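R.MvaI (Kocuria varians, PDB 2OA9) cleaves DNA as a monomeric restriction endonuclease that recognizes its target sequence asymmetrically. Local coordinates at residues N89-K93 and S116-D120; R110-S114 and F137-D141. All blocks are in the same frame, centred on the assembly; numbering follows the deposited sequence.

Contact 1. Residues N89-K93 and S116-D120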
loop_
_atom_site.group_PDB
_atom_site.type_symbol
_atom_site.label_atom_id
_atom_site.label_comp_id
_atom_site.label_asym_id
_atom_site.label_seq_id
_atom_site.Cartn_x
_atom_site.Cartn_y
_atom_site.Cartn_z
ATOM N N ASN A 89 8.329 24.155 -3.385
ATOM C CA ASN A 89 8.969 25.457 -3.486
ATOM C C ASN A 89 8.919 26.179 -2.131
ATOM O O ASN A 89 9.907 26.773 -1.709
ATOM C CB ASN A 89 8.346 26.309 -4.549
ATOM C CG ASN A 89 8.921 26.004 -5.921
ATOM O OD1 ASN A 89 10.004 25.485 -5.983
ATOM N ND2 ASN A 89 8.187 26.265 -6.973
ATOM N N ARG A 90 7.794 26.106 -1.433
ATOM C CA ARG A 90 7.635 26.841 -0.179
ATOM C C ARG A 90 8.331 26.133 0.979
ATOM O O ARG A 90 9.075 26.757 1.725
ATOM C CB ARG A 90 6.165 27.094 0.147
ATOM C CG ARG A 90 5.976 27.960 1.368
ATOM C CD ARG A 90 4.554 28.166 1.755
ATOM N NE ARG A 90 3.788 28.913 0.766
ATOM C CZ ARG A 90 2.466 29.055 0.846
ATOM N NH1 ARG A 90 1.779 28.490 1.830
ATOM N NH2 ARG A 90 1.814 29.728 -0.093
ATOM N N TYR A 91 8.099 24.832 1.136
ATOM C CA TYR A 91 8.523 24.099 2.336
ATOM C C TYR A 91 9.699 23.156 2.110
ATOM O O TYR A 91 10.235 22.619 3.069
ATOM C CB TYR A 91 7.362 23.316 2.962
ATOM C CG TYR A 91 6.125 24.140 3.230
ATOM C CD1 TYR A 91 4.884 23.744 2.702
ATOM C CD2 TYR A 91 6.154 25.288 4.000
ATOM C CE1 TYR A 91 3.735 24.507 2.909
ATOM C CE2 TYR A 91 5.017 26.026 4.230
ATOM C CZ TYR A 91 3.783 25.651 3.669
ATOM O OH TYR A 91 2.660 26.396 3.872
ATOM N N GLY A 92 10.130 22.978 0.873
ATOM C CA GLY A 92 11.181 22.017 0.550
ATOM C C GLY A 92 12.580 22.578 0.739
ATOM O O GLY A 92 12.768 23.653 1.293
ATOM N N LYS A 93 13.568 21.862 0.217
ATOM C CA LYS A 93 14.971 22.245 0.378
ATOM C C LYS A 93 15.639 22.199 -0.977
ATOM O O LYS A 93 15.143 21.561 -1.898
ATOM C CB LYS A 93 15.687 21.332 1.348
ATOM C CG LYS A 93 15.827 19.892 0.893
ATOM C CD LYS A 93 16.736 19.028 1.824
ATOM C CE LYS A 93 16.491 17.542 1.630
ATOM N NZ LYS A 93 17.278 16.694 2.583
ATOM N N SER A 116 16.491 18.259 8.199
ATOM C CA SER A 116 16.887 18.601 6.843
ATOM C C SER A 116 15.945 19.636 6.233
ATOM O O SER A 116 16.248 20.175 5.197
ATOM C CB SER A 116 16.876 17.353 5.967
ATOM O OG SER A 116 15.574 16.795 5.927
ATOM N N TYR A 117 14.807 19.884 6.884
ATOM C CA TYR A 117 13.841 20.864 6.402
ATOM C C TYR A 117 13.566 21.875 7.487
ATOM O O TYR A 117 13.760 21.579 8.667
ATOM C CB TYR A 117 12.506 20.203 6.000
ATOM C CG TYR A 117 12.653 19.292 4.825
ATOM C CD1 TYR A 117 12.578 19.769 3.538
ATOM C CD2 TYR A 117 12.921 17.940 4.999
ATOM C CE1 TYR A 117 12.786 18.931 2.450
ATOM C CE2 TYR A 117 13.113 17.093 3.904
ATOM C CZ TYR A 117 13.007 17.592 2.643
ATOM O OH TYR A 117 13.191 16.772 1.541
ATOM N N ASN A 118 13.083 23.052 7.098
ATOM C CA ASN A 118 12.743 24.098 8.067
ATOM C C ASN A 118 11.272 24.051 8.506
ATOM O O ASN A 118 10.791 24.957 9.195
ATOM C CB ASN A 118 13.050 25.464 7.478
ATOM C CG ASN A 118 14.539 25.671 7.281
ATOM O OD1 ASN A 118 15.336 25.261 8.130
ATOM N ND2 ASN A 118 14.925 26.288 6.177
ATOM N N TYR A 119 10.582 22.985 8.081
ATOM C CA TYR A 119 9.154 22.777 8.414
ATOM C C TYR A 119 8.938 21.336 8.860
ATOM O O TYR A 119 9.691 20.452 8.438
ATOM C CB TYR A 119 8.227 23.129 7.230
ATOM C CG TYR A 119 8.481 24.523 6.768
ATOM C CD1 TYR A 119 7.839 25.599 7.395
ATOM C CD2 TYR A 119 9.442 24.812 5.833
ATOM C CE1 TYR A 119 8.132 26.890 7.071
ATOM C CE2 TYR A 119 9.689 26.128 5.484
ATOM C CZ TYR A 119 9.066 27.144 6.122
ATOM O OH TYR A 119 9.379 28.446 5.775
ATOM N N ASP A 120 7.944 21.145 9.729
ATOM C CA ASP A 120 7.493 19.827 10.180
ATOM C C ASP A 120 6.060 19.603 9.697
ATOM O O ASP A 120 5.370 20.525 9.327
ATOM C CB ASP A 120 7.534 19.703 11.683
ATOM C CG ASP A 120 8.921 19.846 12.249
ATOM O OD1 ASP A 120 9.877 19.386 11.607
ATOM O OD2 ASP A 120 9.091 20.424 13.334
HETATM O O HOH W 1 12.705 23.463 4.414
HETATM O O HOH W 2 14.856 14.785 2.067
#
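Y91 drives its ring edge onto the face of Y119 in a T-shaped stack, with centroids 5.0 Å apart and planes at 65°. The stack joins the end of helix 83-91 to strand 119-126, an outer strand of a three-stranded antiparallel sheet in this PDDEXK-clan endonuclease. This is the tightly packed part: Y91 CD2 stands over the centre of the Y119 ring, 3.7 Å from Y119 CG, and both side chains also touch V136 of strand 131-138 and I144 of strand 143-151. Y91 is fixed at its far end as well, because its OH accepts from R90 NH1, nearly in the guanidinium plane, and is also hydrogen-bonded to D145 OD2.

Where the chain leaves helical geometry at G92, water takes over, and no direct hydrogen bond joins the segments. One water bridges them, donating to Y91 O at 2.9 Å and accepting from N118 N at 2.7 Å. K93 then lies across the Y117 ring: with CG between the backbone N and the carbonyl carbon (chi1 66°) and the chain extended beyond, K93 CG comes 3.5 Å from Y117 CE1 and CD rides over one face. Its ammonium ends beside S116 CB and gives only a weak bond to a second water. That water sits 2.6 Å from Y117 OH, which is also hydrogen-bonded to the backbone N of H103.

Contact 2. Residues R110-S114 and F137-D141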
loop_
_atom_site.group_PDB
_atom_site.type_symbol
_atom_site.label_atom_id
_atom_site.label_comp_id
_atom_site.label_asym_id
_atom_site.label_seq_id
_atom_site.Cartn_x
_atom_site.Cartn_y
_atom_site.Cartn_z
ATOM N N ARG A 110 1.916 11.729 14.973
ATOM C CA ARG A 110 2.978 12.604 15.470
ATOM C C ARG A 110 3.334 13.544 14.350
ATOM O O ARG A 110 3.148 13.204 13.176
ATOM C CB ARG A 110 4.264 11.806 15.761
ATOM C CG ARG A 110 4.117 10.380 16.290
ATOM C CD ARG A 110 5.395 9.873 17.022
ATOM N NE ARG A 110 5.155 9.474 18.412
ATOM C CZ ARG A 110 4.818 10.310 19.401
ATOM N NH1 ARG A 110 4.689 11.623 19.196
ATOM N NH2 ARG A 110 4.621 9.827 20.623
ATOM N N LYS A 111 3.855 14.708 14.695
ATOM C CA LYS A 111 4.554 15.560 13.733
ATOM C C LYS A 111 5.901 14.941 13.410
ATOM O O LYS A 111 6.534 14.311 14.268
ATOM C CB LYS A 111 4.899 16.893 14.370
ATOM C CG LYS A 111 3.791 17.830 14.652
ATOM C CD LYS A 111 4.364 19.265 14.776
ATOM C CE LYS A 111 5.254 19.469 15.978
ATOM N NZ LYS A 111 5.555 20.910 16.211
ATOM N N THR A 112 6.414 15.255 12.233
ATOM C CA THR A 112 7.778 14.916 11.859
ATOM C C THR A 112 8.722 15.802 12.627
ATOM O O THR A 112 8.313 16.795 13.222
ATOM C CB THR A 112 8.037 15.097 10.347
ATOM O OG1 THR A 112 7.820 16.474 9.932
ATOM C CG2 THR A 112 7.084 14.215 9.485
ATOM N N ASN A 113 9.998 15.406 12.657
ATOM C CA ASN A 113 11.038 16.235 13.287
ATOM C C ASN A 113 12.391 16.161 12.558
ATOM O O ASN A 113 13.428 15.958 13.184
ATOM C CB ASN A 113 11.195 15.897 14.782
ATOM C CG ASN A 113 11.744 17.065 15.585
ATOM O OD1 ASN A 113 11.039 17.685 16.384
ATOM N ND2 ASN A 113 12.994 17.389 15.358
ATOM N N SER A 114 12.383 16.373 11.243
ATOM C CA SER A 114 13.602 16.253 10.432
ATOM C C SER A 114 14.461 17.515 10.516
ATOM O O SER A 114 13.987 18.645 10.370
ATOM C CB SER A 114 13.292 15.954 8.941
ATOM O OG SER A 114 14.450 16.113 8.094
ATOM N N PHE A 137 4.017 22.944 10.014
ATOM C CA PHE A 137 4.446 23.656 11.196
ATOM C C PHE A 137 5.813 24.235 10.949
ATOM O O PHE A 137 6.682 23.595 10.334
ATOM C CB PHE A 137 4.561 22.697 12.396
ATOM C CG PHE A 137 3.291 21.970 12.734
ATOM C CD1 PHE A 137 2.458 22.404 13.742
ATOM C CD2 PHE A 137 2.955 20.810 12.056
ATOM C CE1 PHE A 137 1.296 21.715 14.059
ATOM C CE2 PHE A 137 1.770 20.139 12.353
ATOM C CZ PHE A 137 0.955 20.590 13.323
ATOM N N ASP A 138 6.041 25.441 11.448
ATOM C CA ASP A 138 7.429 25.901 11.525
ATOM C C ASP A 138 8.077 25.348 12.794
ATOM O O ASP A 138 7.449 24.621 13.609
ATOM C CB ASP A 138 7.570 27.408 11.325
ATOM C CG ASP A 138 7.005 28.226 12.456
ATOM O OD1 ASP A 138 6.874 27.735 13.609
ATOM O OD2 ASP A 138 6.705 29.437 12.273
ATOM N N LYS A 139 9.359 25.623 12.917
ATOM C CA LYS A 139 10.180 25.017 13.972
ATOM C C LYS A 139 9.889 25.631 15.331
ATOM O O LYS A 139 10.344 25.108 16.351
ATOM C CB LYS A 139 11.685 25.127 13.624
ATOM C CG LYS A 139 12.115 24.248 12.453
ATOM C CD LYS A 139 11.920 22.764 12.706
ATOM C CE LYS A 139 12.354 21.940 11.495
ATOM N NZ LYS A 139 12.503 20.486 11.834
ATOM N N GLN A 140 9.118 26.717 15.343
ATOM C CA GLN A 140 8.581 27.290 16.572
ATOM C C GLN A 140 7.177 26.749 16.930
ATOM O O GLN A 140 6.485 27.344 17.751
ATOM C CB GLN A 140 8.576 28.819 16.464
ATOM C CG GLN A 140 9.967 29.474 16.305
ATOM C CD GLN A 140 10.568 29.313 14.912
ATOM O OE1 GLN A 140 11.741 28.901 14.762
ATOM N NE2 GLN A 140 9.787 29.666 13.885
ATOM N N ASP A 141 6.786 25.616 16.330
ATOM C CA ASP A 141 5.510 24.927 16.593
ATOM C C ASP A 141 4.258 25.708 16.191
ATOM O O ASP A 141 3.166 25.412 16.646
ATOM C CB ASP A 141 5.394 24.450 18.052
ATOM C CG ASP A 141 6.523 23.517 18.455
ATOM O OD1 ASP A 141 7.085 22.826 17.584
ATOM O OD2 ASP A 141 6.928 23.395 19.634
HETATM O O HOH W 3 7.514 21.956 14.548
#
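K111 lays its aliphatic chain over one face of the F137 ring, a CH-pi contact in which K111 CD is 3.5 Å from the ring centroid and 13° off the normal. The chain bends at chi3 (-67°), and beyond this bend NZ reaches D141 OD1 at 2.8 Å, a salt bridge whose hydrogen bond is weak in geometry. Alongside it, K139 NZ donates to S114 O at 2.8 Å, approaching from above the carbonyl plane, 40° out of it. A water accepts from K111 NZ at 2.8 Å and donates to D138 O, giving the K111 ammonium a second route to the same loop. Without the phenylalanine ring, as with an alanine here, K111 would probably lose the face that CD rests on, and its ammonium would be freer to swing away from D141. The D141 carboxylate belongs to the type I beta turn D138-D141, in the connection between antiparallel strands 131-138 and 143-151; D141 N bonds back to D138 O at 3.0 Å. Further out, F137 packs on M143 and K122. The irregular 110-114 segment is positioned by T112, whose backbone and OG1 both bond to F121, and by S114 OG, hydrogen-bonded to S116 OG.

How the contacts relate
The segments of contact 1 and contact 2 alternate along the chain, and their centres lie 10 Å apart. They join through adjacent strands of one sheet: D120 N is 2.8 Å from F137 O, a probable backbone hydrogen bond between 119-126 and 131-138. A salt bridge of 2.9 Å from D120 OD1 to K139 NZ adds a side-chain link, and K139 CE packs 3.2 Å from Y117 O. Contact 1 is not part of a metal site, although the Y117 side chain is about 9 Å from a bound cadmium ion. In contact 2 the F137 side chain is about 8 Å from that of D124, a calcium ligand in another structure of this protein; no calcium is bound here.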